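Local coordinates for protein glutaredoxin (Chlorella sorokiniana, PDB 4I2U) that binds glutathione and probably uses it to reduce protein disulfides and mixed glutathione disulfides, as glutaredoxins of the thioredoxin fold do, at residues Ala3-Val8 against Gln59-Glu64; Ile19-Tyr24 against Ala46-Gly51; Cys25-Lys30 against Gly83-Asp88. One frame throughout, in Å; residues are numbered along the deposited sequence.

Contact 1: Ala3-Val8 against Gln59-Glu64; sequences AAKQLV and QDYLLE. With GSH (glutathione), chain B.
The ring of Y61 takes the aliphatic chain of K5 over one face and V8 at its edge. K5 CG stands 3.8 Å from the centroid of the Y61 ring, a CH-pi contact shifted off centre toward CE1 and CZ. In the ring plane, V8 CG1 lies 3.6 Å from Y61 CE2, while V8 CB comes to 3.5 Å from Y61 CD2. E64 OE1, from the same helix as the tyrosine, also sits in that plane, on the CD1 side. With CG anti to the backbone N, chi1 179° carries the tyrosine ring across to helix 3-14. Helices 3-14 and 55-66 thus meet on the face of the thioredoxin-fold sheet that carries F20, their local axes 9.1 Å apart and crossing at -66°. V8 CG1 also meets L62 CD2 at 4.1 Å, and both side chains rest on F20. The polar ends of K5 and Y61 turn to one carboxylate, that of D9, which takes a salt bridge from K5 NZ on OD2 and a hydrogen bond from Y61 OH on OD1. Q59 leaves its helix on the side away from helix 3-14, and its amide ends in the glutathione pocket. Q59 NE2 donates to O32 of the glycyl carboxylate of glutathione at 2.8 Å and also to R69 O, while OE1 accepts from K22 NZ, fixing which way round the amide sits.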
loop_
_atom_site.group_PDB
_atom_site.type_symbol
_atom_site.label_atom_id
_atom_site.label_comp_id
_atom_site.label_asym_id
_atom_site.label_seq_id
_atom_site.Cartn_x
_atom_site.Cartn_y
_atom_site.Cartn_z
ATOM N N ALA A 3 12.019 14.430 -6.446
ATOM C CA ALA A 3 10.641 14.637 -6.043
ATOM C C ALA A 3 9.957 13.297 -5.809
ATOM O O ALA A 3 9.247 13.143 -4.829
ATOM C CB ALA A 3 9.892 15.429 -7.095
ATOM N N ALA A 4 10.159 12.344 -6.717
ATOM C CA ALA A 4 9.496 11.043 -6.613
ATOM C C ALA A 4 9.936 10.310 -5.355
ATOM O O ALA A 4 9.107 9.764 -4.630
ATOM C CB ALA A 4 9.785 10.191 -7.847
ATOM N N LYS A 5 11.237 10.292 -5.093
ATOM C CA LYS A 5 11.755 9.624 -3.913
ATOM C C LYS A 5 11.202 10.277 -2.655
ATOM O O LYS A 5 10.780 9.593 -1.713
ATOM C CB LYS A 5 13.283 9.638 -3.915
ATOM C CG LYS A 5 13.898 9.029 -2.652
ATOM C CD LYS A 5 15.397 8.860 -2.773
ATOM C CE LYS A 5 15.904 7.820 -1.778
ATOM N NZ LYS A 5 15.671 8.248 -0.378
ATOM N N GLN A 6 11.213 11.608 -2.616
ATOM C CA GLN A 6 10.723 12.307 -1.433
ATOM C C GLN A 6 9.246 12.018 -1.218
ATOM O O GLN A 6 8.792 11.828 -0.085
ATOM C CB GLN A 6 10.957 13.807 -1.566
ATOM C CG GLN A 6 10.725 14.586 -0.280
ATOM C CD GLN A 6 10.921 16.080 -0.466
ATOM O OE1 GLN A 6 9.965 16.815 -0.722
ATOM N NE2 GLN A 6 12.167 16.537 -0.348
ATOM N N LEU A 7 8.483 11.997 -2.302
ATOM C CA LEU A 7 7.066 11.669 -2.209
ATOM C C LEU A 7 6.845 10.287 -1.613
ATOM O O LEU A 7 6.064 10.112 -0.670
ATOM C CB LEU A 7 6.419 11.752 -3.589
ATOM C CG LEU A 7 4.927 11.431 -3.731
ATOM C CD1 LEU A 7 4.590 9.947 -3.698
ATOM C CD2 LEU A 7 4.116 12.167 -2.685
ATOM N N VAL A 8 7.522 9.277 -2.138
ATOM C CA VAL A 8 7.308 7.926 -1.646
ATOM C C VAL A 8 7.756 7.804 -0.196
ATOM O O VAL A 8 7.008 7.297 0.654
ATOM C CB VAL A 8 8.027 6.892 -2.529
ATOM C CG1 VAL A 8 7.977 5.528 -1.896
ATOM C CG2 VAL A 8 7.376 6.861 -3.927
ATOM N N GLN A 59 6.994 4.976 -9.949
ATOM C CA GLN A 59 7.203 3.550 -10.154
ATOM C C GLN A 59 8.679 3.206 -10.240
ATOM O O GLN A 59 9.087 2.166 -9.733
ATOM C CB GLN A 59 6.507 3.059 -11.411
ATOM C CG GLN A 59 4.988 3.066 -11.298
ATOM C CD GLN A 59 4.324 2.444 -12.514
ATOM O OE1 GLN A 59 3.916 3.135 -13.447
ATOM N NE2 GLN A 59 4.243 1.121 -12.530
ATOM N N ASP A 60 9.467 4.060 -10.886
ATOM C CA ASP A 60 10.912 3.859 -10.957
ATOM C C ASP A 60 11.526 3.818 -9.565
ATOM O O ASP A 60 12.363 2.959 -9.279
ATOM C CB ASP A 60 11.566 4.993 -11.752
ATOM C CG ASP A 60 11.334 4.903 -13.232
ATOM O OD1 ASP A 60 10.930 3.827 -13.722
ATOM O OD2 ASP A 60 11.605 5.930 -13.900
ATOM N N TYR A 61 11.137 4.731 -8.687
ATOM C CA TYR A 61 11.668 4.685 -7.342
ATOM C C TYR A 61 11.160 3.454 -6.615
ATOM O O TYR A 61 11.891 2.843 -5.834
ATOM C CB TYR A 61 11.344 5.946 -6.551
ATOM C CG TYR A 61 11.888 5.854 -5.148
ATOM C CD1 TYR A 61 13.250 5.691 -4.909
ATOM C CD2 TYR A 61 11.031 5.879 -4.062
ATOM C CE1 TYR A 61 13.736 5.577 -3.600
ATOM C CE2 TYR A 61 11.502 5.763 -2.761
ATOM C CZ TYR A 61 12.857 5.615 -2.535
ATOM O OH TYR A 61 13.361 5.530 -1.244
ATOM N N LEU A 62 9.895 3.084 -6.807
ATOM C CA LEU A 62 9.396 1.862 -6.192
ATOM C C LEU A 62 10.195 0.626 -6.613
ATOM O O LEU A 62 10.383 -0.302 -5.814
ATOM C CB LEU A 62 7.892 1.688 -6.459
ATOM C CG LEU A 62 7.012 2.700 -5.706
ATOM C CD1 LEU A 62 5.609 2.764 -6.288
ATOM C CD2 LEU A 62 6.958 2.349 -4.212
ATOM N N LEU A 63 10.700 0.608 -7.844
ATOM C CA LEU A 63 11.587 -0.472 -8.266
ATOM C C LEU A 63 12.849 -0.464 -7.392
ATOM O O LEU A 63 13.311 -1.512 -6.899
ATOM C CB LEU A 63 11.953 -0.289 -9.730
ATOM C CG LEU A 63 13.059 -1.181 -10.281
ATOM C CD1 LEU A 63 12.734 -2.660 -10.149
ATOM C CD2 LEU A 63 13.314 -0.808 -11.724
ATOM N N GLU A 64 13.421 0.717 -7.177
ATOM C CA GLU A 64 14.602 0.821 -6.332
ATOM C C GLU A 64 14.323 0.392 -4.900
ATOM O O GLU A 64 15.137 -0.318 -4.284
ATOM C CB GLU A 64 15.149 2.248 -6.355
ATOM C CG GLU A 64 15.626 2.724 -7.705
ATOM C CD GLU A 64 16.215 4.096 -7.613
ATOM O OE1 GLU A 64 15.451 5.070 -7.597
ATOM O OE2 GLU A 64 17.452 4.211 -7.519
HETATM N N1 GSH B . 0.813 -10.347 -9.283
HETATM C CA1 GSH B . 0.968 -8.886 -9.213
HETATM C C1 GSH B . 0.280 -8.438 -7.950
HETATM O O11 GSH B . -0.261 -9.310 -7.244
HETATM O O12 GSH B . 0.288 -7.226 -7.616
HETATM C CB1 GSH B . 0.398 -8.281 -10.494
HETATM C CG1 GSH B . 0.591 -6.772 -10.590
HETATM C CD1 GSH B . 0.607 -6.300 -12.033
HETATM O OE1 GSH B . 1.221 -6.910 -12.912
HETATM N N2 GSH B . -0.030 -5.174 -12.297
HETATM C CA2 GSH B . 0.010 -4.551 -13.624
HETATM C C2 GSH B . 1.157 -3.578 -13.769
HETATM O O2 GSH B . 1.748 -3.147 -12.791
HETATM C CB2 GSH B . -1.318 -3.852 -13.920
HETATM S SG2 GSH B . -2.678 -5.033 -14.143
HETATM N N3 GSH B . 1.517 -3.255 -15.003
HETATM C CA3 GSH B . 2.690 -2.452 -15.248
HETATM C C3 GSH B . 2.539 -0.991 -14.902
HETATM O O31 GSH B . 1.420 -0.493 -14.664
HETATM O O32 GSH B . 3.608 -0.336 -14.875
#

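Contact 2: Ile19-Tyr24 against Ala46-Gly51. With GSH (glutathione), chain B.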
loop_
_atom_site.group_PDB
_atom_site.type_symbol
_atom_site.label_atom_id
_atom_site.label_comp_id
_atom_site.label_asym_id
_atom_site.label_seq_id
_atom_site.Cartn_x
_atom_site.Cartn_y
_atom_site.Cartn_z
ATOM N N ILE A 19 -1.066 2.397 -0.323
ATOM C CA ILE A 19 -1.085 1.548 -1.501
ATOM C C ILE A 19 -0.814 2.419 -2.720
ATOM O O ILE A 19 -1.589 3.336 -3.028
ATOM C CB ILE A 19 -2.392 0.732 -1.611
ATOM C CG1 ILE A 19 -2.354 -0.120 -2.873
ATOM C CG2 ILE A 19 -3.654 1.618 -1.552
ATOM C CD1 ILE A 19 -3.407 -1.222 -2.888
ATOM N N PHE A 20 0.315 2.183 -3.378
ATOM C CA PHE A 20 0.583 2.820 -4.666
ATOM C C PHE A 20 -0.153 1.988 -5.688
ATOM O O PHE A 20 0.023 0.770 -5.745
ATOM C CB PHE A 20 2.092 2.878 -4.936
ATOM C CG PHE A 20 2.817 3.790 -3.974
ATOM C CD1 PHE A 20 3.361 3.302 -2.802
ATOM C CD2 PHE A 20 2.911 5.154 -4.215
ATOM C CE1 PHE A 20 3.982 4.144 -1.901
ATOM C CE2 PHE A 20 3.525 6.003 -3.323
ATOM C CZ PHE A 20 4.061 5.513 -2.165
ATOM N N SER A 21 -0.978 2.644 -6.489
ATOM C CA SER A 21 -2.051 2.014 -7.227
ATOM C C SER A 21 -2.183 2.623 -8.610
ATOM O O SER A 21 -1.587 3.645 -8.919
ATOM C CB SER A 21 -3.334 2.247 -6.401
ATOM O OG SER A 21 -4.529 1.831 -7.063
ATOM N N LYS A 22 -2.949 1.951 -9.465
ATOM C CA LYS A 22 -3.551 2.575 -10.644
ATOM C C LYS A 22 -5.022 2.240 -10.628
ATOM O O LYS A 22 -5.422 1.145 -10.228
ATOM C CB LYS A 22 -2.893 2.106 -11.941
ATOM C CG LYS A 22 -1.486 2.624 -12.055
ATOM C CD LYS A 22 -0.745 2.179 -13.284
ATOM C CE LYS A 22 0.693 2.661 -13.245
ATOM N NZ LYS A 22 1.434 2.282 -14.463
ATOM N N THR A 23 -5.844 3.190 -11.037
ATOM C CA THR A 23 -7.295 3.078 -10.853
ATOM C C THR A 23 -7.910 1.879 -11.555
ATOM O O THR A 23 -8.900 1.320 -11.093
ATOM C CB THR A 23 -8.038 4.343 -11.313
ATOM O OG1 THR A 23 -7.776 4.590 -12.689
ATOM C CG2 THR A 23 -7.632 5.543 -10.468
ATOM N N TYR A 24 -7.319 1.480 -12.670
ATOM C CA TYR A 24 -7.872 0.480 -13.569
ATOM C C TYR A 24 -7.375 -0.943 -13.313
ATOM O O TYR A 24 -7.832 -1.882 -13.964
ATOM C CB TYR A 24 -7.523 0.855 -15.004
ATOM C CG TYR A 24 -6.047 1.044 -15.289
ATOM C CD1 TYR A 24 -5.181 -0.037 -15.330
ATOM C CD2 TYR A 24 -5.518 2.314 -15.536
ATOM C CE1 TYR A 24 -3.830 0.116 -15.621
ATOM C CE2 TYR A 24 -4.167 2.476 -15.818
ATOM C CZ TYR A 24 -3.344 1.364 -15.871
ATOM O OH TYR A 24 -2.017 1.459 -16.209
ATOM N N ALA A 46 -4.239 5.818 -0.769
ATOM C CA ALA A 46 -4.095 5.242 -2.097
ATOM C C ALA A 46 -3.598 6.300 -3.056
ATOM O O ALA A 46 -4.312 7.272 -3.350
ATOM C CB ALA A 46 -5.429 4.700 -2.579
ATOM N N ILE A 47 -2.403 6.099 -3.571
ATOM C CA ILE A 47 -1.740 7.050 -4.458
ATOM C C ILE A 47 -1.886 6.492 -5.878
ATOM O O ILE A 47 -1.301 5.450 -6.188
ATOM C CB ILE A 47 -0.247 7.228 -4.092
ATOM C CG1 ILE A 47 -0.032 7.603 -2.611
ATOM C CG2 ILE A 47 0.401 8.230 -5.042
ATOM C CD1 ILE A 47 -0.702 8.886 -2.168
ATOM N N GLU A 48 -2.698 7.150 -6.704
ATOM C CA GLU A 48 -3.001 6.661 -8.045
ATOM C C GLU A 48 -1.983 7.176 -9.044
ATOM O O GLU A 48 -1.993 8.355 -9.422
ATOM C CB GLU A 48 -4.409 7.044 -8.479
ATOM C CG GLU A 48 -5.504 6.571 -7.525
ATOM C CD GLU A 48 -5.616 5.060 -7.351
ATOM O OE1 GLU A 48 -5.051 4.274 -8.118
ATOM O OE2 GLU A 48 -6.338 4.652 -6.410
ATOM N N LEU A 49 -1.150 6.281 -9.528
ATOM C CA LEU A 49 -0.025 6.618 -10.384
ATOM C C LEU A 49 -0.421 6.796 -11.844
ATOM O O LEU A 49 0.398 7.259 -12.638
ATOM C CB LEU A 49 1.061 5.557 -10.244
ATOM C CG LEU A 49 1.557 5.374 -8.814
ATOM C CD1 LEU A 49 2.697 4.377 -8.758
ATOM C CD2 LEU A 49 1.987 6.675 -8.202
ATOM N N ASP A 50 -1.647 6.434 -12.217
ATOM C CA ASP A 50 -2.189 6.821 -13.506
ATOM C C ASP A 50 -2.794 8.237 -13.472
ATOM O O ASP A 50 -3.009 8.842 -14.522
ATOM C CB ASP A 50 -3.197 5.784 -14.010
ATOM C CG ASP A 50 -4.400 5.609 -13.093
ATOM O OD1 ASP A 50 -4.227 5.507 -11.867
ATOM O OD2 ASP A 50 -5.547 5.538 -13.596
ATOM N N GLY A 51 -3.043 8.769 -12.276
ATOM C CA GLY A 51 -3.511 10.141 -12.116
ATOM C C GLY A 51 -2.354 11.120 -11.982
ATOM O O GLY A 51 -2.350 12.175 -12.619
HETATM N N1 GSH B . 0.813 -10.347 -9.283
HETATM C CA1 GSH B . 0.968 -8.886 -9.213
HETATM C C1 GSH B . 0.280 -8.438 -7.950
HETATM O O11 GSH B . -0.261 -9.310 -7.244
HETATM O O12 GSH B . 0.288 -7.226 -7.616
HETATM C CB1 GSH B . 0.398 -8.281 -10.494
HETATM C CG1 GSH B . 0.591 -6.772 -10.590
HETATM C CD1 GSH B . 0.607 -6.300 -12.033
HETATM O OE1 GSH B . 1.221 -6.910 -12.912
HETATM N N2 GSH B . -0.030 -5.174 -12.297
HETATM C CA2 GSH B . 0.010 -4.551 -13.624
HETATM C C2 GSH B . 1.157 -3.578 -13.769
HETATM O O2 GSH B . 1.748 -3.147 -12.791
HETATM C CB2 GSH B . -1.318 -3.852 -13.920
HETATM S SG2 GSH B . -2.678 -5.033 -14.143
HETATM N N3 GSH B . 1.517 -3.255 -15.003
HETATM C CA3 GSH B . 2.690 -2.452 -15.248
HETATM C C3 GSH B . 2.539 -0.991 -14.902
HETATM O O31 GSH B . 1.420 -0.493 -14.664
HETATM O O32 GSH B . 3.608 -0.336 -14.875
HETATM O O HOH W 1 2.599 5.545 -14.235
#
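F20 and I47 run alongside each other from neighbouring parallel strands, their ends on the same side, F20 CD2 3.8 Å from I47 CB. The strands, 17-21 and 45-48, are the two arms of the beta-alpha-beta unit that opens the thioredoxin-like core of the glutaredoxin, with helix 26-36 as the connection. On the other face of the sheet, S21 OG donates to E48 OE1 at 2.7 Å, meeting that oxygen on its syn side, 24° out of the carboxylate plane; E48 doubles back at chi2 to offer it, and its OE2 is taken by K32 in a salt bridge. Beyond the strands, D50 stands roughly square to T23 and grips it twice. T23 OG1 gives its proton to the syn lone pair of D50 OD2 at 2.6 Å, whereas T23 N approaches D50 OD1 at 2.9 Å from above the carboxylate plane. Y24 and D50 pass head to tail, ring and carboxylate planes 80° apart, and K22 CB lies over one face of the Y24 ring, toward its rim. The extended chain of K22 runs on to glutathione, where K22 NZ donates to glutathione O31 at 2.8 Å. The last rung of the ladder is almost straight: L49 N meets S21 O at 2.7 Å, with 179° at the hydrogen.

Contact 3: Cys25-Lys30 against Gly83-Asp88; sequences CPYCVK and GGDDTD. With GSH (glutathione), chain B.
K30 NZ meets D85 OD1 at 2.7 Å in a salt bridge, arriving nearly in line with the C-O bond, a bend at chi3 (-60°) turning the lysine chain toward it. D85 OD1 also lies in the plane of the Y27 ring, 3.3 Å from Y27 CE1. The bridge joins the start of helix 26-36, where the CxxC motif of glutaredoxins lies (C25 as N-cap, C28 in the first turn), to the start of helix 84-93, which holds one end of glutathione. There G84 N donates to O12 and D85 N to O11 of the ligand's glutamyl carboxylate, each at 2.9 Å, so the anion sits on the N-terminal end of a helix, whose dipole would be expected to favour it. One face of the Y27 ring has ligand CB1 over its centre. Because G84 has no side chain, the two backbones come close, Y27 O to G84 CA being 3.5 Å. At the other helix start, C25 SG accepts from C28 N at 3.3 Å as an N-cap, and it faces ligand SG2 at 3.6 Å, too far for a disulfide, as suits the reduced protein. At the edge of the Y27 ring, one water joins Y27 OH to D85 OD2, lying 2.7 Å from that carboxylate oxygen.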
loop_
_atom_site.group_PDB
_atom_site.type_symbol
_atom_site.label_atom_id
_atom_site.label_comp_id
_atom_site.label_asym_id
_atom_site.label_seq_id
_atom_site.Cartn_x
_atom_site.Cartn_y
_atom_site.Cartn_z
ATOM N N CYS A 25 -6.448 -1.097 -12.371
ATOM C CA CYS A 25 -5.782 -2.379 -12.160
ATOM C C CYS A 25 -6.532 -3.280 -11.177
ATOM O O CYS A 25 -6.825 -2.865 -10.060
ATOM C CB CYS A 25 -4.378 -2.116 -11.629
ATOM S SG CYS A 25 -3.523 -3.578 -10.970
ATOM N N PRO A 26 -6.833 -4.521 -11.587
ATOM C CA PRO A 26 -7.574 -5.409 -10.686
ATOM C C PRO A 26 -6.772 -5.871 -9.478
ATOM O O PRO A 26 -7.347 -6.233 -8.464
ATOM C CB PRO A 26 -7.936 -6.598 -11.578
ATOM C CG PRO A 26 -6.843 -6.608 -12.639
ATOM C CD PRO A 26 -6.580 -5.156 -12.901
ATOM N N TYR A 27 -5.448 -5.851 -9.574
ATOM C CA TYR A 27 -4.613 -6.203 -8.425
ATOM C C TYR A 27 -4.656 -5.090 -7.394
ATOM O O TYR A 27 -4.640 -5.360 -6.188
ATOM C CB TYR A 27 -3.186 -6.545 -8.874
ATOM C CG TYR A 27 -3.182 -7.828 -9.665
ATOM C CD1 TYR A 27 -3.102 -9.052 -9.024
ATOM C CD2 TYR A 27 -3.315 -7.822 -11.040
ATOM C CE1 TYR A 27 -3.135 -10.236 -9.719
ATOM C CE2 TYR A 27 -3.352 -9.008 -11.746
ATOM C CZ TYR A 27 -3.258 -10.207 -11.089
ATOM O OH TYR A 27 -3.298 -11.363 -11.818
ATOM N N CYS A 28 -4.715 -3.849 -7.854
ATOM C CA CYS A 28 -4.902 -2.707 -6.972
ATOM C C CYS A 28 -6.265 -2.763 -6.302
ATOM O O CYS A 28 -6.378 -2.557 -5.090
ATOM C CB CYS A 28 -4.716 -1.400 -7.750
ATOM S SG CYS A 28 -3.030 -1.203 -8.329
ATOM N N VAL A 29 -7.303 -3.075 -7.074
ATOM C CA VAL A 29 -8.641 -3.245 -6.497
ATOM C C VAL A 29 -8.621 -4.351 -5.443
ATOM O O VAL A 29 -9.190 -4.208 -4.357
ATOM C CB VAL A 29 -9.671 -3.576 -7.605
ATOM C CG1 VAL A 29 -11.004 -3.958 -7.002
ATOM C CG2 VAL A 29 -9.825 -2.388 -8.544
ATOM N N LYS A 30 -7.978 -5.466 -5.759
ATOM C CA LYS A 30 -7.902 -6.586 -4.818
ATOM C C LYS A 30 -7.188 -6.179 -3.517
ATOM O O LYS A 30 -7.619 -6.537 -2.421
ATOM C CB LYS A 30 -7.160 -7.742 -5.492
ATOM C CG LYS A 30 -6.947 -8.975 -4.646
ATOM C CD LYS A 30 -6.048 -9.989 -5.383
ATOM C CE LYS A 30 -6.642 -10.451 -6.704
ATOM N NZ LYS A 30 -5.974 -11.727 -7.137
ATOM N N GLY A 83 2.498 -6.968 -3.433
ATOM C CA GLY A 83 1.479 -6.498 -4.351
ATOM C C GLY A 83 0.080 -6.935 -3.973
ATOM O O GLY A 83 -0.232 -7.143 -2.784
ATOM N N GLY A 84 -0.796 -7.043 -4.962
ATOM C CA GLY A 84 -2.197 -7.303 -4.688
ATOM C C GLY A 84 -2.458 -8.717 -4.212
ATOM O O GLY A 84 -3.197 -8.921 -3.229
ATOM N N ASP A 85 -1.889 -9.700 -4.907
ATOM C CA ASP A 85 -2.020 -11.077 -4.473
ATOM C C ASP A 85 -1.433 -11.249 -3.077
ATOM O O ASP A 85 -2.021 -11.916 -2.246
ATOM C CB ASP A 85 -1.329 -12.017 -5.444
ATOM C CG ASP A 85 -2.088 -12.182 -6.747
ATOM O OD1 ASP A 85 -3.288 -11.837 -6.810
ATOM O OD2 ASP A 85 -1.445 -12.647 -7.698
ATOM N N ASP A 86 -0.278 -10.643 -2.813
ATOM C CA ASP A 86 0.347 -10.770 -1.493
ATOM C C ASP A 86 -0.541 -10.178 -0.413
ATOM O O ASP A 86 -0.713 -10.769 0.667
ATOM C CB ASP A 86 1.703 -10.054 -1.428
ATOM C CG ASP A 86 2.749 -10.656 -2.322
ATOM O OD1 ASP A 86 2.773 -11.893 -2.490
ATOM O OD2 ASP A 86 3.570 -9.869 -2.840
ATOM N N THR A 87 -1.097 -9.004 -0.671
ATOM C CA THR A 87 -1.891 -8.320 0.336
ATOM C C THR A 87 -3.162 -9.107 0.616
ATOM O O THR A 87 -3.580 -9.242 1.778
ATOM C CB THR A 87 -2.209 -6.883 -0.106
ATOM O OG1 THR A 87 -0.993 -6.141 -0.249
ATOM C CG2 THR A 87 -3.076 -6.168 0.913
ATOM N N ASP A 88 -3.796 -9.617 -0.420
ATOM C CA ASP A 88 -4.967 -10.459 -0.251
ATOM C C ASP A 88 -4.646 -11.716 0.559
ATOM O O ASP A 88 -5.404 -12.106 1.448
ATOM C CB ASP A 88 -5.512 -10.837 -1.620
ATOM C CG ASP A 88 -6.784 -11.612 -1.530
ATOM O OD1 ASP A 88 -7.828 -10.994 -1.224
ATOM O OD2 ASP A 88 -6.727 -12.844 -1.741
HETATM N N1 GSH B . 0.813 -10.347 -9.283
HETATM C CA1 GSH B . 0.968 -8.886 -9.213
HETATM C C1 GSH B . 0.280 -8.438 -7.950
HETATM O O11 GSH B . -0.261 -9.310 -7.244
HETATM O O12 GSH B . 0.288 -7.226 -7.616
HETATM C CB1 GSH B . 0.398 -8.281 -10.494
HETATM C CG1 GSH B . 0.591 -6.772 -10.590
HETATM C CD1 GSH B . 0.607 -6.300 -12.033
HETATM O OE1 GSH B . 1.221 -6.910 -12.912
HETATM N N2 GSH B . -0.030 -5.174 -12.297
HETATM C CA2 GSH B . 0.010 -4.551 -13.624
HETATM C C2 GSH B . 1.157 -3.578 -13.769
HETATM O O2 GSH B . 1.748 -3.147 -12.791
HETATM C CB2 GSH B . -1.318 -3.852 -13.920
HETATM S SG2 GSH B . -2.678 -5.033 -14.143
HETATM N N3 GSH B . 1.517 -3.255 -15.003
HETATM C CA3 GSH B . 2.690 -2.452 -15.248
HETATM C C3 GSH B . 2.539 -0.991 -14.902
HETATM O O31 GSH B . 1.420 -0.493 -14.664
HETATM O O32 GSH B . 3.608 -0.336 -14.875
HETATM O O HOH W 2 -2.667 -13.523 -9.983
HETATM O O HOH W 3 -9.254 -8.735 -1.778
#

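How the contacts relate
From the N terminus, helix 3-14 leads into strand 17-21, the cysteine helix 26-36 and strand 45-48; contact 2 closes the shorter loop from strand 17-21 to strand 45-48. Helix 55-66 follows and returns to the first helix in contact 1, which therefore encloses contact 2. Contact 3 crosses both: it starts from 25-30, within their loops, and closes only at 83-88, after the antiparallel strands 73-76 and 79-82. Contacts 1 and 2 touch where L62 CD1 packs on F20 CG, 3.8 Å away; contacts 2 and 3 touch where S21 meets C28, helix 26-36 covering the other face of the sheet. Contacts 1 and 3, about 20 Å apart between centres, do not touch, yet glutathione spans all three.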